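Local atomic coordinates of ABC transporter substrate-binding protein (Vibrio cholerae, PDB entry 3LKV), a protein that probably serves as the substrate-binding component of an ABC transporter, and binds phenylalanine in its pocket. Residues D23-G28 with V74-P79; S14-V17 with A21-A24. All coordinates share one frame; numbering follows the deposited sequence.

Contact 1 (D23-G28 with V74-P79); sequences DATRQG and VGIATP. With PHE (phenylalanine), chain B.
Arg-26 of helix 20-35 lies across from Ile-76 at the end of strand 72-76, with their CA atoms 7.7 Å apart. This is helix-on-sheet packing in the parallel sheet of a periplasmic-binding-protein fold. The contact is small, buried and apolar.

Ile-76 does most of the touching. Its CB points at the helix. With CG1 anti to the carbonyl carbon (chi1 -60°) and the chain extended beyond it, Ile-76 CD1 lies 3.7 Å from Arg-26 CB. The two side chains cross at about a right angle. The touching part of Arg-26 is the start of its chain, CB and, more loosely, CG. On the other branch, Ile-76 CG2 lies 4.4 Å from Thr-25 CG2, a looser approach. The hydroxyl of Thr-25 bonds to the carbonyl of Ala-21, one turn back.

The far end of Arg-26 bends at chi3 (87°) and turns back along its own helix. Arg-26 NH1 makes a salt bridge to Asp-23 OD1 at 3.0 Å. OD1 lies close to the guanidinium plane, but NH1 stands well out of the carboxylate plane. The same NH1 also bonds to Gln-15 OE1, and Tyr-48 makes a cation-pi contact with the arginine.

Beyond Ile-76 the chain turns through Ala-77, the N-cap of helix 78-87, into the ligand pocket. The helix start faces the ligand carboxylate, whose charge its dipole would probably favour. Thr-78 N gives a nearly straight bond (168°) to OXT of the bound phenylalanine at 2.8 Å, and Thr-78 OG1 donates to its O at 2.7 Å.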
loop_
_atom_site.group_PDB
_atom_site.type_symbol
_atom_site.label_atom_id
_atom_site.label_comp_id
_atom_site.label_asym_id
_atom_site.label_seq_id
_atom_site.Cartn_x
_atom_site.Cartn_y
_atom_site.Cartn_z
ATOM N N ASP A 23 -8.613 9.853 2.903
ATOM C CA ASP A 23 -7.936 8.764 2.219
ATOM C C ASP A 23 -7.644 9.101 0.768
ATOM O O ASP A 23 -6.622 8.668 0.262
ATOM C CB ASP A 23 -8.701 7.442 2.304
ATOM C CG ASP A 23 -8.697 6.856 3.736
ATOM O OD1 ASP A 23 -8.004 7.359 4.672
ATOM O OD2 ASP A 23 -9.423 5.874 3.940
ATOM N N ALA A 24 -8.507 9.861 0.103
ATOM C CA ALA A 24 -8.228 10.243 -1.275
ATOM C C ALA A 24 -7.079 11.256 -1.274
ATOM O O ALA A 24 -6.256 11.253 -2.158
ATOM C CB ALA A 24 -9.481 10.836 -1.999
ATOM N N THR A 25 -7.056 12.145 -0.292
ATOM C CA THR A 25 -6.002 13.108 -0.208
ATOM C C THR A 25 -4.676 12.392 -0.055
ATOM O O THR A 25 -3.710 12.715 -0.721
ATOM C CB THR A 25 -6.210 14.057 0.964
ATOM O OG1 THR A 25 -7.454 14.743 0.785
ATOM C CG2 THR A 25 -5.125 15.062 1.020
ATOM N N ARG A 26 -4.644 11.396 0.816
ATOM C CA ARG A 26 -3.425 10.647 1.061
ATOM C C ARG A 26 -2.968 9.865 -0.179
ATOM O O ARG A 26 -1.782 9.798 -0.448
ATOM C CB ARG A 26 -3.611 9.708 2.256
ATOM C CG ARG A 26 -2.321 9.028 2.647
ATOM C CD ARG A 26 -2.355 8.305 3.927
ATOM N NE ARG A 26 -2.826 6.928 3.745
ATOM C CZ ARG A 26 -4.050 6.508 4.034
ATOM N NH1 ARG A 26 -4.969 7.342 4.494
ATOM N NH2 ARG A 26 -4.371 5.261 3.842
ATOM N N GLN A 27 -3.895 9.270 -0.919
ATOM C CA GLN A 27 -3.527 8.546 -2.134
ATOM C C GLN A 27 -2.967 9.509 -3.179
ATOM O O GLN A 27 -1.996 9.220 -3.915
ATOM C CB GLN A 27 -4.751 7.846 -2.717
ATOM C CG GLN A 27 -4.414 6.910 -3.905
ATOM C CD GLN A 27 -3.440 5.799 -3.535
ATOM O OE1 GLN A 27 -3.751 4.978 -2.687
ATOM N NE2 GLN A 27 -2.257 5.752 -4.188
ATOM N N GLY A 28 -3.615 10.652 -3.264
ATOM C CA GLY A 28 -3.159 11.708 -4.159
ATOM C C GLY A 28 -1.742 12.183 -3.871
ATOM O O GLY A 28 -0.943 12.417 -4.790
ATOM N N VAL A 74 3.556 15.604 7.200
ATOM C CA VAL A 74 2.352 15.989 6.482
ATOM C C VAL A 74 1.177 15.791 7.432
ATOM O O VAL A 74 1.004 14.681 8.010
ATOM C CB VAL A 74 2.133 15.152 5.199
ATOM C CG1 VAL A 74 0.771 15.498 4.595
ATOM C CG2 VAL A 74 3.270 15.403 4.170
ATOM N N GLY A 75 0.435 16.850 7.680
ATOM C CA GLY A 75 -0.739 16.732 8.528
ATOM C C GLY A 75 -1.982 16.833 7.678
ATOM O O GLY A 75 -2.312 17.917 7.140
ATOM N N ILE A 76 -2.691 15.730 7.549
ATOM C CA ILE A 76 -3.898 15.726 6.789
ATOM C C ILE A 76 -5.065 15.928 7.797
ATOM O O ILE A 76 -5.319 15.066 8.660
ATOM C CB ILE A 76 -4.087 14.394 6.071
ATOM C CG1 ILE A 76 -2.954 14.099 5.110
ATOM C CG2 ILE A 76 -5.404 14.372 5.344
ATOM C CD1 ILE A 76 -3.087 12.682 4.378
ATOM N N ALA A 77 -5.761 17.056 7.651
ATOM C CA ALA A 77 -6.884 17.474 8.496
ATOM C C ALA A 77 -6.372 18.290 9.678
ATOM O O ALA A 77 -5.208 18.210 10.068
ATOM C CB ALA A 77 -7.783 16.290 8.940
ATOM N N THR A 78 -7.258 19.100 10.232
ATOM C CA THR A 78 -6.859 20.150 11.169
ATOM C C THR A 78 -6.284 19.653 12.494
ATOM O O THR A 78 -5.251 20.145 12.950
ATOM C CB THR A 78 -8.031 21.147 11.397
ATOM O OG1 THR A 78 -8.240 21.866 10.178
ATOM C CG2 THR A 78 -7.696 22.141 12.508
ATOM N N PRO A 79 -6.958 18.693 13.139
ATOM C CA PRO A 79 -6.499 18.312 14.497
ATOM C C PRO A 79 -5.113 17.645 14.464
ATOM O O PRO A 79 -4.286 17.919 15.309
ATOM C CB PRO A 79 -7.593 17.369 15.013
ATOM C CG PRO A 79 -8.734 17.541 14.106
ATOM C CD PRO A 79 -8.209 18.044 12.772
HETATM N N PHE B . -11.087 20.252 6.032
HETATM C CA PHE B . -11.226 19.270 7.180
HETATM C C PHE B . -10.269 19.706 8.323
HETATM O O PHE B . -9.857 20.902 8.308
HETATM C CB PHE B . -11.001 17.819 6.730
HETATM C CG PHE B . -12.193 17.227 5.983
HETATM C CD1 PHE B . -13.368 16.882 6.677
HETATM C CD2 PHE B . -12.161 17.040 4.619
HETATM C CE1 PHE B . -14.449 16.385 6.022
HETATM C CE2 PHE B . -13.236 16.531 3.956
HETATM C CZ PHE B . -14.394 16.204 4.628
HETATM O OXT PHE B . -9.919 18.956 9.262
#

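Contact 2 (S14-V17 with A21-A24); sequences SQIV and ALDA. With PHE (phenylalanine), chain B.
Gln-15 meets Leu-22 and Asp-23 through its terminal amide. Gln-15 NE2 donates to Asp-23 OD1 at 2.8 Å, nearly along the C-O axis of the carboxylate. The oxygen lies in the amide plane, while the amide and carboxylate planes are 56° apart. Gln-15 NE2 also gives a nearly straight bond (173°) to Val-17 O at 2.9 Å, meeting that carbonyl from above its plane. These two bonds fix the rotation of the amide and leave OE1 on the side of the arginine, Arg-26.

Leu-22 packs alongside the amide. Leu-22 CB packs 3.5 Å from Gln-15 NE2. The two methyls of Leu-22 have different neighbours. Leu-22 CD1 touches Ile-16 CG2 at 3.9 Å and Val-17 O at 3.5 Å. Leu-22 CD2 lies 3.9 Å from CD2 of the bound phenylalanine. One residue earlier, Ala-21 CB lies 3.5 Å from CE2 of the ligand ring. The start of the helix thus forms an apolar part of the pocket.

Outside this shell, Ile-16 rests on Ala-77 and Pro-79, and both Ile-16 and Leu-22 touch Asn-203, which bonds to the ligand. The contact spans the strand-to-helix turn of the beta-alpha-beta unit made by strand 9-15, helix 20-35 and strand 44-50. Strand 9-15 runs between strands 44-50 and 72-76, and Ser-14 packs on helix 55-66.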
loop_
_atom_site.group_PDB
_atom_site.type_symbol
_atom_site.label_atom_id
_atom_site.label_comp_id
_atom_site.label_asym_id
_atom_site.label_seq_id
_atom_site.Cartn_x
_atom_site.Cartn_y
_atom_site.Cartn_z
ATOM N N SER A 14 0.380 12.088 9.083
ATOM C CA SER A 14 -0.556 11.916 10.151
ATOM C C SER A 14 -1.945 12.403 9.742
ATOM O O SER A 14 -2.104 13.524 9.263
ATOM C CB SER A 14 -0.080 12.760 11.303
ATOM O OG SER A 14 -0.932 12.635 12.441
ATOM N N GLN A 15 -2.959 11.592 10.028
ATOM C CA GLN A 15 -4.324 11.798 9.530
ATOM C C GLN A 15 -5.245 11.573 10.698
ATOM O O GLN A 15 -5.099 10.564 11.410
ATOM C CB GLN A 15 -4.584 10.749 8.450
ATOM C CG GLN A 15 -5.787 10.945 7.704
ATOM C CD GLN A 15 -5.949 9.914 6.583
ATOM O OE1 GLN A 15 -5.053 9.726 5.794
ATOM N NE2 GLN A 15 -7.105 9.296 6.506
ATOM N N ILE A 16 -6.200 12.476 10.930
ATOM C CA ILE A 16 -7.013 12.381 12.134
ATOM C C ILE A 16 -7.826 11.076 12.195
ATOM O O ILE A 16 -7.998 10.466 13.274
ATOM C CB ILE A 16 -7.876 13.667 12.320
ATOM C CG1 ILE A 16 -8.657 13.648 13.624
ATOM C CG2 ILE A 16 -8.795 13.915 11.106
ATOM C CD1 ILE A 16 -7.832 13.527 14.922
ATOM N N VAL A 17 -8.361 10.665 11.048
ATOM C CA VAL A 17 -9.212 9.487 10.978
ATOM C C VAL A 17 -9.262 9.063 9.528
ATOM O O VAL A 17 -9.021 9.870 8.615
ATOM C CB VAL A 17 -10.641 9.753 11.572
ATOM C CG1 VAL A 17 -11.498 10.578 10.616
ATOM C CG2 VAL A 17 -11.378 8.408 11.897
ATOM N N ALA A 21 -12.669 11.187 2.071
ATOM C CA ALA A 21 -11.984 12.395 1.577
ATOM C C ALA A 21 -10.506 12.418 1.985
ATOM O O ALA A 21 -9.605 12.782 1.191
ATOM C CB ALA A 21 -12.655 13.669 2.014
ATOM N N LEU A 22 -10.235 12.053 3.223
ATOM C CA LEU A 22 -8.839 12.129 3.682
ATOM C C LEU A 22 -7.999 11.020 3.099
ATOM O O LEU A 22 -6.803 11.233 2.818
ATOM C CB LEU A 22 -8.747 12.101 5.179
ATOM C CG LEU A 22 -9.540 13.220 5.877
ATOM C CD1 LEU A 22 -9.256 13.125 7.320
ATOM C CD2 LEU A 22 -9.186 14.591 5.343
ATOM N N ASP A 23 -8.613 9.853 2.903
ATOM C CA ASP A 23 -7.936 8.764 2.219
ATOM C C ASP A 23 -7.644 9.101 0.768
ATOM O O ASP A 23 -6.622 8.668 0.262
ATOM C CB ASP A 23 -8.701 7.442 2.304
ATOM C CG ASP A 23 -8.697 6.856 3.736
ATOM O OD1 ASP A 23 -8.004 7.359 4.672
ATOM O OD2 ASP A 23 -9.423 5.874 3.940
ATOM N N ALA A 24 -8.507 9.861 0.103
ATOM C CA ALA A 24 -8.228 10.243 -1.275
ATOM C C ALA A 24 -7.079 11.256 -1.274
ATOM O O ALA A 24 -6.256 11.253 -2.158
ATOM C CB ALA A 24 -9.481 10.836 -1.999
HETATM N N PHE B . -11.087 20.252 6.032
HETATM C CA PHE B . -11.226 19.270 7.180
HETATM C C PHE B . -10.269 19.706 8.323
HETATM O O PHE B . -9.857 20.902 8.308
HETATM C CB PHE B . -11.001 17.819 6.730
HETATM C CG PHE B . -12.193 17.227 5.983
HETATM C CD1 PHE B . -13.368 16.882 6.677
HETATM C CD2 PHE B . -12.161 17.040 4.619
HETATM C CE1 PHE B . -14.449 16.385 6.022
HETATM C CE2 PHE B . -13.236 16.531 3.956
HETATM C CZ PHE B . -14.394 16.204 4.628
HETATM O OXT PHE B . -9.919 18.956 9.262
#

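Overall arrangement
Contacts 1 and 2 are neighbours, with centres about 4 Å apart. Both use helix 20-35 and share Asp-23 and Ala-24. The helix packs on adjacent parallel strands of one sheet, 9-15 in contact 2 and 72-76 in contact 1. Along the chain, 14-17 comes first, then 21-24 and 23-28 on the helix, then 74-79 after strand 44-50 and helix 55-66. Ile-76 N and Ser-14 O, 2.9 Å apart, join the two strands, while Ile-76 CG2 packs on Leu-22 CD2. Both contacts reach the bound phenylalanine: contact 2 from the ring side, contact 1 at the carboxylate. Together they form part of this sheet's side of the ligand pocket.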